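PDB 4Q38: acyltransferase, which probably transfers long-chain acyl groups from acyl-CoA to the amino sugar of glycopeptide antibiotics such as teicoplanin. Local coordinates for residues L191-F196 with G217-K222; L158-A163 with P213-P218; T36-L41 with E91-A96. All coordinates share one frame; numbering follows the deposited sequence.

Interactions 1 and 2 end on the same loop, share Gly217 and Pro218, and both touch coenzyme A; their centres lie about 12 Å apart. Interaction 1 stays within the GNAT-like C-terminal half and is mostly buried, with a guanidinium gripping a carbonyl. Interaction 2 is partly buried. It ties the loop to helix 157-169 of the N-terminal half through a carboxylate bonded to backbone N-H groups and an indole laid on the helix. Arg193 joins the two by bonding Pro213 O. Interaction 3 is remote, its centre about 36 Å from that of interaction 1. It is a partly buried helix pair, held by leucine packing and a water rather than direct hydrogen bonds.

Interaction 1: residues L191-F196 with G217-K222; sequences LGRLQF and GPLLPK. With COA (coenzyme A), chain D.
Arg193 reaches across to the loop, its CG packed against CD2 of Leu219 and its guanidinium turned edge-on to Gly217 O. Both NE and NH2 donate side-on, in plane, to that one oxygen. The Arg193 NH2 to Gly217 O bond is 2.8 Å and runs close to the carbonyl direction. The Arg193 NE to Gly217 O bond is 3.0 Å and comes from above the carbonyl plane. CB already points to the loop, and with CG opposite the backbone N (chi1 -172°) a bend at chi2 (60°) sets the run to Gly217 O. NH1 bonds Pro213 O, holding the loop at two points. Next along the chain, Leu194 CD2 meets Leu219 CD2 at 3.9 Å, the two side chains crossing nearly at right angles. Leu219 is the centre of an inverse gamma turn, and its N gives a 2.7 Å hydrogen bond to O4A, a pyrophosphate oxygen of coenzyme A. Arg193 NH2 also touches CEP of the cofactor. The contact probably helps position the loop lining the coenzyme A pocket. It joins the turn leading into strand 194-200 to the loop before helix 221-238, where Leu194 packs on Tyr224, while Leu219 leans on Leu271 of helix 267-272.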
loop_
_atom_site.group_PDB
_atom_site.type_symbol
_atom_site.label_atom_id
_atom_site.label_comp_id
_atom_site.label_asym_id
_atom_site.label_seq_id
_atom_site.Cartn_x
_atom_site.Cartn_y
_atom_site.Cartn_z
ATOM N N LEU A 191 9.949 -9.594 0.921
ATOM C CA LEU A 191 10.915 -10.668 1.044
ATOM C C LEU A 191 10.763 -11.606 -0.153
ATOM O O LEU A 191 10.289 -12.742 -0.035
ATOM C CB LEU A 191 10.705 -11.399 2.382
ATOM C CG LEU A 191 10.773 -10.569 3.680
ATOM C CD1 LEU A 191 10.589 -11.494 4.882
ATOM C CD2 LEU A 191 12.069 -9.776 3.853
ATOM N N GLY A 192 11.155 -11.115 -1.323
ATOM C CA GLY A 192 10.950 -11.875 -2.564
ATOM C C GLY A 192 9.600 -11.528 -3.151
ATOM O O GLY A 192 9.273 -10.343 -3.261
ATOM N N ARG A 193 8.817 -12.543 -3.533
ATOM C CA ARG A 193 7.530 -12.304 -4.207
ATOM C C ARG A 193 6.478 -11.727 -3.247
ATOM O O ARG A 193 5.620 -10.945 -3.657
ATOM C CB ARG A 193 7.005 -13.594 -4.871
ATOM C CG ARG A 193 5.774 -13.405 -5.766
ATOM C CD ARG A 193 6.097 -12.437 -6.897
ATOM N NE ARG A 193 4.930 -11.958 -7.650
ATOM C CZ ARG A 193 4.100 -10.990 -7.264
ATOM N NH1 ARG A 193 4.242 -10.392 -6.074
ATOM N NH2 ARG A 193 3.105 -10.629 -8.064
ATOM N N LEU A 194 6.553 -12.121 -1.978
ATOM C CA LEU A 194 5.566 -11.687 -0.975
ATOM C C LEU A 194 6.113 -10.618 -0.043
ATOM O O LEU A 194 7.323 -10.524 0.164
ATOM C CB LEU A 194 5.150 -12.875 -0.115
ATOM C CG LEU A 194 4.689 -14.148 -0.813
ATOM C CD1 LEU A 194 4.430 -15.178 0.267
ATOM C CD2 LEU A 194 3.441 -13.857 -1.640
ATOM N N GLN A 195 5.196 -9.840 0.533
ATOM C CA GLN A 195 5.491 -8.925 1.622
ATOM C C GLN A 195 4.940 -9.466 2.932
ATOM O O GLN A 195 3.951 -10.206 2.944
ATOM C CB GLN A 195 4.804 -7.585 1.387
ATOM C CG GLN A 195 5.281 -6.801 0.180
ATOM C CD GLN A 195 4.213 -5.834 -0.274
ATOM O OE1 GLN A 195 3.025 -6.152 -0.196
ATOM N NE2 GLN A 195 4.620 -4.651 -0.739
ATOM N N PHE A 196 5.581 -9.074 4.028
ATOM C CA PHE A 196 5.130 -9.434 5.377
ATOM C C PHE A 196 5.106 -8.206 6.263
ATOM O O PHE A 196 6.066 -7.441 6.292
ATOM C CB PHE A 196 6.055 -10.496 6.001
ATOM C CG PHE A 196 6.054 -11.804 5.263
ATOM C CD1 PHE A 196 5.109 -12.778 5.547
ATOM C CD2 PHE A 196 6.980 -12.047 4.248
ATOM C CE1 PHE A 196 5.083 -13.983 4.843
ATOM C CE2 PHE A 196 6.968 -13.250 3.548
ATOM C CZ PHE A 196 6.012 -14.214 3.835
ATOM N N GLY A 217 5.588 -10.396 -11.418
ATOM C CA GLY A 217 5.111 -11.549 -12.192
ATOM C C GLY A 217 4.158 -12.475 -11.442
ATOM O O GLY A 217 3.682 -12.135 -10.356
ATOM N N PRO A 218 3.866 -13.658 -12.025
ATOM C CA PRO A 218 2.908 -14.584 -11.417
ATOM C C PRO A 218 3.312 -15.072 -10.034
ATOM O O PRO A 218 4.491 -15.067 -9.681
ATOM C CB PRO A 218 2.876 -15.767 -12.402
ATOM C CG PRO A 218 3.278 -15.169 -13.715
ATOM C CD PRO A 218 4.300 -14.117 -13.364
ATOM N N LEU A 219 2.318 -15.492 -9.261
ATOM C CA LEU A 219 2.547 -16.033 -7.933
ATOM C C LEU A 219 2.985 -17.503 -8.051
ATOM O O LEU A 219 2.269 -18.413 -7.626
ATOM C CB LEU A 219 1.259 -15.906 -7.110
ATOM C CG LEU A 219 1.284 -15.357 -5.682
ATOM C CD1 LEU A 219 0.082 -15.877 -4.911
ATOM C CD2 LEU A 219 2.574 -15.673 -4.940
ATOM N N LEU A 220 4.161 -17.725 -8.641
ATOM C CA LEU A 220 4.691 -19.074 -8.871
ATOM C C LEU A 220 4.933 -19.790 -7.537
ATOM O O LEU A 220 5.436 -19.174 -6.591
ATOM C CB LEU A 220 5.994 -19.005 -9.678
ATOM C CG LEU A 220 5.991 -18.446 -11.115
ATOM C CD1 LEU A 220 7.404 -18.424 -11.682
ATOM C CD2 LEU A 220 5.076 -19.244 -12.038
ATOM N N PRO A 221 4.535 -21.076 -7.438
ATOM C CA PRO A 221 4.742 -21.840 -6.210
ATOM C C PRO A 221 6.143 -21.780 -5.608
ATOM O O PRO A 221 6.254 -21.623 -4.390
ATOM C CB PRO A 221 4.346 -23.257 -6.628
ATOM C CG PRO A 221 3.179 -22.995 -7.523
ATOM C CD PRO A 221 3.562 -21.758 -8.316
ATOM N N LYS A 222 7.193 -21.870 -6.433
ATOM C CA LYS A 222 8.568 -21.787 -5.923
ATOM C C LYS A 222 8.920 -20.412 -5.368
ATOM O O LYS A 222 9.689 -20.313 -4.428
ATOM C CB LYS A 222 9.611 -22.157 -6.987
ATOM C CG LYS A 222 9.919 -23.641 -7.075
ATOM C CD LYS A 222 9.509 -24.197 -8.426
ATOM C CE LYS A 222 10.544 -25.177 -8.962
ATOM N NZ LYS A 222 10.662 -26.406 -8.127
HETATM N N1A COA D . -5.798 -9.467 -13.411
HETATM C C2A COA D . -6.112 -10.113 -14.551
HETATM N N3A COA D . -5.849 -11.414 -14.766
HETATM C C4A COA D . -5.234 -12.154 -13.808
HETATM C C5A COA D . -4.857 -11.517 -12.534
HETATM C C6A COA D . -5.182 -10.082 -12.374
HETATM N N6A COA D . -4.892 -9.400 -11.238
HETATM N N7A COA D . -4.275 -12.477 -11.790
HETATM C C8A COA D . -4.279 -13.621 -12.512
HETATM N N9A COA D . -4.839 -13.422 -13.721
HETATM C C1B COA D . -5.037 -14.439 -14.780
HETATM C C2B COA D . -3.766 -15.171 -15.170
HETATM O O2B COA D . -3.075 -14.470 -16.200
HETATM C C3B COA D . -4.305 -16.515 -15.614
HETATM O O3B COA D . -4.887 -16.361 -16.910
HETATM P P3B COA D . -5.120 -17.586 -17.944
HETATM O O7A COA D . -3.736 -17.880 -18.437
HETATM O O8A COA D . -6.086 -16.986 -18.930
HETATM O O9A COA D . -5.733 -18.698 -17.126
HETATM C C4B COA D . -5.441 -16.755 -14.625
HETATM O O4B COA D . -5.916 -15.451 -14.279
HETATM C C5B COA D . -5.034 -17.533 -13.370
HETATM O O5B COA D . -4.048 -16.789 -12.632
HETATM P P1A COA D . -3.222 -17.411 -11.406
HETATM O O1A COA D . -2.127 -18.323 -11.887
HETATM O O2A COA D . -4.233 -17.933 -10.419
HETATM O O3A COA D . -2.553 -16.082 -10.758
HETATM P P2A COA D . -1.152 -15.420 -11.196
HETATM O O4A COA D . -0.036 -16.074 -10.426
HETATM O O5A COA D . -1.029 -15.338 -12.694
HETATM O O6A COA D . -1.381 -13.919 -10.657
HETATM C CBP COA D . -1.216 -12.247 -8.860
HETATM C CCP COA D . -1.558 -13.679 -9.258
HETATM C CDP COA D . -1.514 -12.152 -7.372
HETATM C CEP COA D . 0.258 -12.010 -9.122
HETATM C CAP COA D . -2.078 -11.241 -9.661
HETATM O OAP COA D . -3.462 -11.561 -9.510
HETATM C C9P COA D . -1.905 -9.773 -9.317
HETATM O O9P COA D . -0.924 -9.162 -9.703
HETATM N N8P COA D . -2.882 -9.186 -8.618
HETATM C C7P COA D . -2.764 -7.839 -8.084
HETATM C C6P COA D . -2.226 -7.861 -6.654
HETATM C C5P COA D . -3.209 -8.542 -5.715
HETATM O O5P COA D . -4.321 -8.876 -6.108
HETATM N N4P COA D . -2.775 -8.762 -4.471
HETATM C C3P COA D . -3.668 -9.183 -3.395
HETATM C C2P COA D . -4.511 -8.047 -2.836
HETATM S S1P COA D . -5.597 -8.658 -1.503
#

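Interaction 2: residues L158-A163 with P213-P218; sequences LGELVA and PEWGGP. With COA (coenzyme A), chain D.
Glu160 accepts two backbone N-H groups of the loop with its carboxylate. Trp215 N donates to Glu160 OE1 at 2.9 Å, and the bond is nearly straight (165°). Glu214 N donates to Glu160 OE2, also at 2.9 Å. Both donors meet the carboxylate from above its plane. The Glu160 chain is extended, with CG opposite the backbone N (chi1 173°), which carries the carboxylate out from the helix to the loop. Two bonds from successive residues fix the loop backbone against helix 157-169. The Glu214 side chain leads away instead, and its carboxylate forms salt bridges with Arg299 and Arg167. These arginines probably offset the nearness of two acidic groups.

Packing continues from the carboxylate along the helix. The Trp215 indole lies on the helix surface, with Glu160 CA over its six-membered ring, a CH-pi contact of 3.6 Å to the centroid. Glu160 CB rests against CD2 and CE3 of the indole. Farther along, Ala163 CB touches Trp215 CZ2 at 3.5 Å, and Gly159 O lies 3.7 Å from Trp215 CH2. Pro213 CB packs against Glu160 OE1. Glu214 CG borders the pantetheine arm, 3.6 Å from O9P of coenzyme A. The loop between strand 206-211 and helix 221-238 is consistent with the pyrophosphate-binding loop of the GNAT fold, here braced by a helix of the N-terminal half.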
loop_
_atom_site.group_PDB
_atom_site.type_symbol
_atom_site.label_atom_id
_atom_site.label_comp_id
_atom_site.label_asym_id
_atom_site.label_seq_id
_atom_site.Cartn_x
_atom_site.Cartn_y
_atom_site.Cartn_z
ATOM N N LEU A 158 6.395 1.984 -4.135
ATOM C CA LEU A 158 5.982 3.343 -4.502
ATOM C C LEU A 158 5.768 3.446 -6.007
ATOM O O LEU A 158 4.750 3.961 -6.464
ATOM C CB LEU A 158 7.002 4.399 -4.042
ATOM C CG LEU A 158 6.665 5.831 -4.485
ATOM C CD1 LEU A 158 5.365 6.335 -3.853
ATOM C CD2 LEU A 158 7.825 6.778 -4.183
ATOM N N GLY A 159 6.729 2.947 -6.776
ATOM C CA GLY A 159 6.626 2.996 -8.237
ATOM C C GLY A 159 5.405 2.266 -8.765
ATOM O O GLY A 159 4.713 2.756 -9.648
ATOM N N GLU A 160 5.142 1.085 -8.214
ATOM C CA GLU A 160 3.974 0.282 -8.585
ATOM C C GLU A 160 2.685 1.068 -8.348
ATOM O O GLU A 160 1.793 1.094 -9.191
ATOM C CB GLU A 160 3.972 -1.015 -7.760
ATOM C CG GLU A 160 2.725 -1.892 -7.919
ATOM C CD GLU A 160 2.747 -3.117 -7.016
ATOM O OE1 GLU A 160 3.776 -3.817 -6.999
ATOM O OE2 GLU A 160 1.730 -3.394 -6.328
ATOM N N LEU A 161 2.602 1.724 -7.196
ATOM C CA LEU A 161 1.378 2.433 -6.810
ATOM C C LEU A 161 1.205 3.705 -7.636
ATOM O O LEU A 161 0.086 4.078 -7.975
ATOM C CB LEU A 161 1.393 2.747 -5.312
ATOM C CG LEU A 161 1.396 1.524 -4.370
ATOM C CD1 LEU A 161 1.832 1.934 -2.969
ATOM C CD2 LEU A 161 0.022 0.849 -4.324
ATOM N N VAL A 162 2.317 4.359 -7.971
ATOM C CA VAL A 162 2.276 5.477 -8.915
ATOM C C VAL A 162 1.737 4.992 -10.284
ATOM O O VAL A 162 0.800 5.580 -10.831
ATOM C CB VAL A 162 3.658 6.151 -9.038
ATOM C CG1 VAL A 162 3.638 7.234 -10.107
ATOM C CG2 VAL A 162 4.057 6.753 -7.698
ATOM N N ALA A 163 2.315 3.911 -10.810
ATOM C CA ALA A 163 1.867 3.323 -12.092
ATOM C C ALA A 163 0.388 2.947 -12.069
ATOM O O ALA A 163 -0.341 3.208 -13.033
ATOM C CB ALA A 163 2.713 2.113 -12.458
ATOM N N PRO A 213 2.184 -7.918 -3.576
ATOM C CA PRO A 213 2.264 -6.760 -4.458
ATOM C C PRO A 213 2.037 -7.182 -5.910
ATOM O O PRO A 213 2.258 -8.343 -6.272
ATOM C CB PRO A 213 3.693 -6.246 -4.258
ATOM C CG PRO A 213 4.459 -7.399 -3.708
ATOM C CD PRO A 213 3.487 -8.279 -2.984
ATOM N N GLU A 214 1.575 -6.254 -6.729
ATOM C CA GLU A 214 1.231 -6.604 -8.101
ATOM C C GLU A 214 2.487 -6.928 -8.904
ATOM O O GLU A 214 2.546 -7.945 -9.589
ATOM C CB GLU A 214 0.438 -5.484 -8.779
ATOM C CG GLU A 214 0.147 -5.802 -10.249
ATOM C CD GLU A 214 -0.672 -4.732 -10.935
ATOM O OE1 GLU A 214 -1.776 -4.416 -10.453
ATOM O OE2 GLU A 214 -0.201 -4.209 -11.964
ATOM N N TRP A 215 3.500 -6.075 -8.796
ATOM C CA TRP A 215 4.719 -6.249 -9.592
ATOM C C TRP A 215 5.561 -7.397 -9.148
ATOM O O TRP A 215 5.687 -7.664 -7.953
ATOM C CB TRP A 215 5.544 -4.974 -9.575
ATOM C CG TRP A 215 4.990 -3.901 -10.476
ATOM C CD1 TRP A 215 3.810 -3.930 -11.220
ATOM C CD2 TRP A 215 5.572 -2.586 -10.735
ATOM N NE1 TRP A 215 3.644 -2.761 -11.918
ATOM C CE2 TRP A 215 4.661 -1.907 -11.663
ATOM C CE3 TRP A 215 6.715 -1.924 -10.303
ATOM C CZ2 TRP A 215 4.910 -0.625 -12.133
ATOM C CZ3 TRP A 215 6.953 -0.629 -10.781
ATOM C CH2 TRP A 215 6.072 0.000 -11.676
ATOM N N GLY A 216 6.152 -8.087 -10.118
ATOM C CA GLY A 216 7.004 -9.223 -9.827
ATOM C C GLY A 216 6.549 -10.502 -10.496
ATOM O O GLY A 216 7.070 -11.566 -10.184
ATOM N N GLY A 217 5.588 -10.396 -11.418
ATOM C CA GLY A 217 5.111 -11.549 -12.192
ATOM C C GLY A 217 4.158 -12.475 -11.442
ATOM O O GLY A 217 3.682 -12.135 -10.356
ATOM N N PRO A 218 3.866 -13.658 -12.025
ATOM C CA PRO A 218 2.908 -14.584 -11.417
ATOM C C PRO A 218 3.312 -15.072 -10.034
ATOM O O PRO A 218 4.491 -15.067 -9.681
ATOM C CB PRO A 218 2.876 -15.767 -12.402
ATOM C CG PRO A 218 3.278 -15.169 -13.715
ATOM C CD PRO A 218 4.300 -14.117 -13.364
HETATM N N1A COA D . -5.798 -9.467 -13.411
HETATM C C2A COA D . -6.112 -10.113 -14.551
HETATM N N3A COA D . -5.849 -11.414 -14.766
HETATM C C4A COA D . -5.234 -12.154 -13.808
HETATM C C5A COA D . -4.857 -11.517 -12.534
HETATM C C6A COA D . -5.182 -10.082 -12.374
HETATM N N6A COA D . -4.892 -9.400 -11.238
HETATM N N7A COA D . -4.275 -12.477 -11.790
HETATM C C8A COA D . -4.279 -13.621 -12.512
HETATM N N9A COA D . -4.839 -13.422 -13.721
HETATM C C1B COA D . -5.037 -14.439 -14.780
HETATM C C2B COA D . -3.766 -15.171 -15.170
HETATM O O2B COA D . -3.075 -14.470 -16.200
HETATM C C3B COA D . -4.305 -16.515 -15.614
HETATM O O3B COA D . -4.887 -16.361 -16.910
HETATM P P3B COA D . -5.120 -17.586 -17.944
HETATM O O7A COA D . -3.736 -17.880 -18.437
HETATM O O8A COA D . -6.086 -16.986 -18.930
HETATM O O9A COA D . -5.733 -18.698 -17.126
HETATM C C4B COA D . -5.441 -16.755 -14.625
HETATM O O4B COA D . -5.916 -15.451 -14.279
HETATM C C5B COA D . -5.034 -17.533 -13.370
HETATM O O5B COA D . -4.048 -16.789 -12.632
HETATM P P1A COA D . -3.222 -17.411 -11.406
HETATM O O1A COA D . -2.127 -18.323 -11.887
HETATM O O2A COA D . -4.233 -17.933 -10.419
HETATM O O3A COA D . -2.553 -16.082 -10.758
HETATM P P2A COA D . -1.152 -15.420 -11.196
HETATM O O4A COA D . -0.036 -16.074 -10.426
HETATM O O5A COA D . -1.029 -15.338 -12.694
HETATM O O6A COA D . -1.381 -13.919 -10.657
HETATM C CBP COA D . -1.216 -12.247 -8.860
HETATM C CCP COA D . -1.558 -13.679 -9.258
HETATM C CDP COA D . -1.514 -12.152 -7.372
HETATM C CEP COA D . 0.258 -12.010 -9.122
HETATM C CAP COA D . -2.078 -11.241 -9.661
HETATM O OAP COA D . -3.462 -11.561 -9.510
HETATM C C9P COA D . -1.905 -9.773 -9.317
HETATM O O9P COA D . -0.924 -9.162 -9.703
HETATM N N8P COA D . -2.882 -9.186 -8.618
HETATM C C7P COA D . -2.764 -7.839 -8.084
HETATM C C6P COA D . -2.226 -7.861 -6.654
HETATM C C5P COA D . -3.209 -8.542 -5.715
HETATM O O5P COA D . -4.321 -8.876 -6.108
HETATM N N4P COA D . -2.775 -8.762 -4.471
HETATM C C3P COA D . -3.668 -9.183 -3.395
HETATM C C2P COA D . -4.511 -8.047 -2.836
HETATM S S1P COA D . -5.597 -8.658 -1.503
#

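Interaction 3: residues T36-L41 with E91-A96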
loop_
_atom_site.group_PDB
_atom_site.type_symbol
_atom_site.label_atom_id
_atom_site.label_comp_id
_atom_site.label_asym_id
_atom_site.label_seq_id
_atom_site.Cartn_x
_atom_site.Cartn_y
_atom_site.Cartn_z
ATOM N N THR A 36 -6.512 19.619 12.701
ATOM C CA THR A 36 -6.295 20.083 14.076
ATOM C C THR A 36 -5.236 19.221 14.752
ATOM O O THR A 36 -4.315 19.737 15.393
ATOM C CB THR A 36 -7.609 20.051 14.886
ATOM O OG1 THR A 36 -8.557 20.918 14.260
ATOM C CG2 THR A 36 -7.393 20.509 16.330
ATOM N N GLU A 37 -5.358 17.907 14.587
ATOM C CA GLU A 37 -4.376 16.989 15.153
ATOM C C GLU A 37 -2.979 17.298 14.616
ATOM O O GLU A 37 -2.014 17.322 15.376
ATOM C CB GLU A 37 -4.759 15.530 14.886
ATOM C CG GLU A 37 -3.885 14.527 15.634
ATOM C CD GLU A 37 -4.197 13.081 15.296
ATOM O OE1 GLU A 37 -5.234 12.808 14.651
ATOM O OE2 GLU A 37 -3.396 12.208 15.689
ATOM N N LEU A 38 -2.878 17.552 13.309
ATOM C CA LEU A 38 -1.588 17.892 12.707
ATOM C C LEU A 38 -1.077 19.254 13.190
ATOM O O LEU A 38 0.127 19.454 13.336
ATOM C CB LEU A 38 -1.663 17.866 11.177
ATOM C CG LEU A 38 -1.923 16.525 10.469
ATOM C CD1 LEU A 38 -1.639 16.640 8.979
ATOM C CD2 LEU A 38 -1.085 15.408 11.067
ATOM N N ASP A 39 -1.993 20.187 13.431
ATOM C CA ASP A 39 -1.598 21.487 13.986
ATOM C C ASP A 39 -0.977 21.314 15.373
ATOM O O ASP A 39 0.099 21.850 15.649
ATOM C CB ASP A 39 -2.784 22.455 14.024
ATOM C CG ASP A 39 -2.377 23.869 14.418
ATOM O OD1 ASP A 39 -1.320 24.352 13.966
ATOM O OD2 ASP A 39 -3.120 24.502 15.191
ATOM N N GLU A 40 -1.634 20.534 16.233
ATOM C CA GLU A 40 -1.105 20.271 17.577
ATOM C C GLU A 40 0.213 19.493 17.569
ATOM O O GLU A 40 1.094 19.749 18.391
ATOM C CB GLU A 40 -2.151 19.585 18.449
ATOM C CG GLU A 40 -3.012 20.584 19.206
ATOM C CD GLU A 40 -4.470 20.181 19.280
ATOM O OE1 GLU A 40 -4.756 18.965 19.359
ATOM O OE2 GLU A 40 -5.332 21.091 19.260
ATOM N N LEU A 41 0.349 18.557 16.630
ATOM C CA LEU A 41 1.603 17.821 16.451
ATOM C C LEU A 41 2.767 18.730 16.050
ATOM O O LEU A 41 3.884 18.561 16.537
ATOM C CB LEU A 41 1.422 16.719 15.403
ATOM C CG LEU A 41 2.590 15.768 15.127
ATOM C CD1 LEU A 41 2.969 14.939 16.350
ATOM C CD2 LEU A 41 2.218 14.870 13.956
ATOM N N GLU A 91 4.884 18.874 5.862
ATOM C CA GLU A 91 5.719 18.782 7.059
ATOM C C GLU A 91 5.058 17.966 8.159
ATOM O O GLU A 91 5.683 17.085 8.747
ATOM C CB GLU A 91 6.005 20.179 7.623
ATOM C CG GLU A 91 6.927 21.032 6.780
ATOM C CD GLU A 91 7.261 22.338 7.467
ATOM O OE1 GLU A 91 6.328 23.102 7.805
ATOM O OE2 GLU A 91 8.462 22.597 7.663
ATOM N N ARG A 92 3.800 18.290 8.440
ATOM C CA ARG A 92 3.049 17.669 9.532
ATOM C C ARG A 92 2.620 16.231 9.225
ATOM O O ARG A 92 2.589 15.399 10.120
ATOM C CB ARG A 92 1.847 18.530 9.924
ATOM C CG ARG A 92 2.267 19.720 10.773
ATOM C CD ARG A 92 1.447 20.967 10.514
ATOM N NE ARG A 92 2.094 22.131 11.133
ATOM C CZ ARG A 92 3.047 22.868 10.559
ATOM N NH1 ARG A 92 3.464 22.596 9.329
ATOM N NH2 ARG A 92 3.583 23.895 11.218
ATOM N N THR A 93 2.304 15.958 7.964
ATOM C CA THR A 93 1.940 14.602 7.533
ATOM C C THR A 93 3.160 13.694 7.652
ATOM O O THR A 93 3.068 12.560 8.143
ATOM C CB THR A 93 1.383 14.605 6.094
ATOM O OG1 THR A 93 0.197 15.397 6.060
ATOM C CG2 THR A 93 1.031 13.188 5.620
ATOM N N HIS A 94 4.307 14.203 7.211
ATOM C CA HIS A 94 5.570 13.514 7.425
ATOM C C HIS A 94 5.761 13.207 8.891
ATOM O O HIS A 94 6.083 12.075 9.261
ATOM C CB HIS A 94 6.731 14.336 6.897
ATOM C CG HIS A 94 8.072 13.899 7.434
ATOM N ND1 HIS A 94 8.743 12.842 6.938
ATOM C CD2 HIS A 94 8.853 14.411 8.472
ATOM C CE1 HIS A 94 9.896 12.684 7.620
ATOM N NE2 HIS A 94 9.965 13.646 8.555
ATOM N N HIS A 95 5.563 14.219 9.732
ATOM C CA HIS A 95 5.711 14.076 11.184
ATOM C C HIS A 95 4.745 13.060 11.760
ATOM O O HIS A 95 5.136 12.231 12.577
ATOM C CB HIS A 95 5.559 15.437 11.862
ATOM C CG HIS A 95 6.018 15.472 13.304
ATOM N ND1 HIS A 95 5.771 16.528 14.115
ATOM C CD2 HIS A 95 6.724 14.540 14.073
ATOM C CE1 HIS A 95 6.292 16.282 15.339
ATOM N NE2 HIS A 95 6.867 15.066 15.312
ATOM N N ALA A 96 3.491 13.107 11.318
ATOM C CA ALA A 96 2.458 12.181 11.785
ATOM C C ALA A 96 2.768 10.723 11.449
ATOM O O ALA A 96 2.262 9.814 12.106
ATOM C CB ALA A 96 1.092 12.578 11.239
HETATM O O HOH W 1 1.473 23.397 13.579
#
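Leu38 and Leu41 provide the apolar packing between these two helices. Leu38 CD2 meets Ala96 CB at 3.6 Å, while its CD1 branch lies near Thr93 OG1. Leu38 CB also rests against Arg92 CB. The aliphatic part of Arg92 runs beside Leu38 O, with Arg92 CG at 3.3 Å from that oxygen. Leu41 uses both branches. Leu41 CD2 lies 3.7 Å from Ala96 CB and close to the backbone N of Ala96. Its CD1 and CG lie over one face of the His95 imidazole. Leu41 CG is 3.8 Å from the centroid of the His95 ring, a CH-pi contact shifted toward the ND1 side. Leu41 has CG opposite its backbone N (chi1 -176°), which directs the two branches to His95 and Ala96. The His95 ring is held by a hydrogen bond between ND1 and Gly42 O, just past the end of the first helix.

No direct hydrogen bond joins the two segments; a water does. It accepts from Arg92 NE at 2.8 Å and donates to Asp39 O at 2.9 Å. The water lies at the edge of the guanidinium, in its plane. Within its own helix, Arg92 NH1 forms a salt bridge of 3.3 Å with Glu91 OE1, tilted from the guanidinium plane. The same NH1 bonds Trp88 O, and the guanidinium makes a cation-pi contact with Trp88. Several partners therefore restrain the arginine head.

The axes of the two short helical segments pass 9.3 Å apart and are almost perpendicular, at 84°. The contact lies far from the coenzyme A and sugar pockets. It sets the C-terminal end of helix 32-41 across helix 84-98, whose Thr93 also packs on Phe125 and Val129 of helix 125-143.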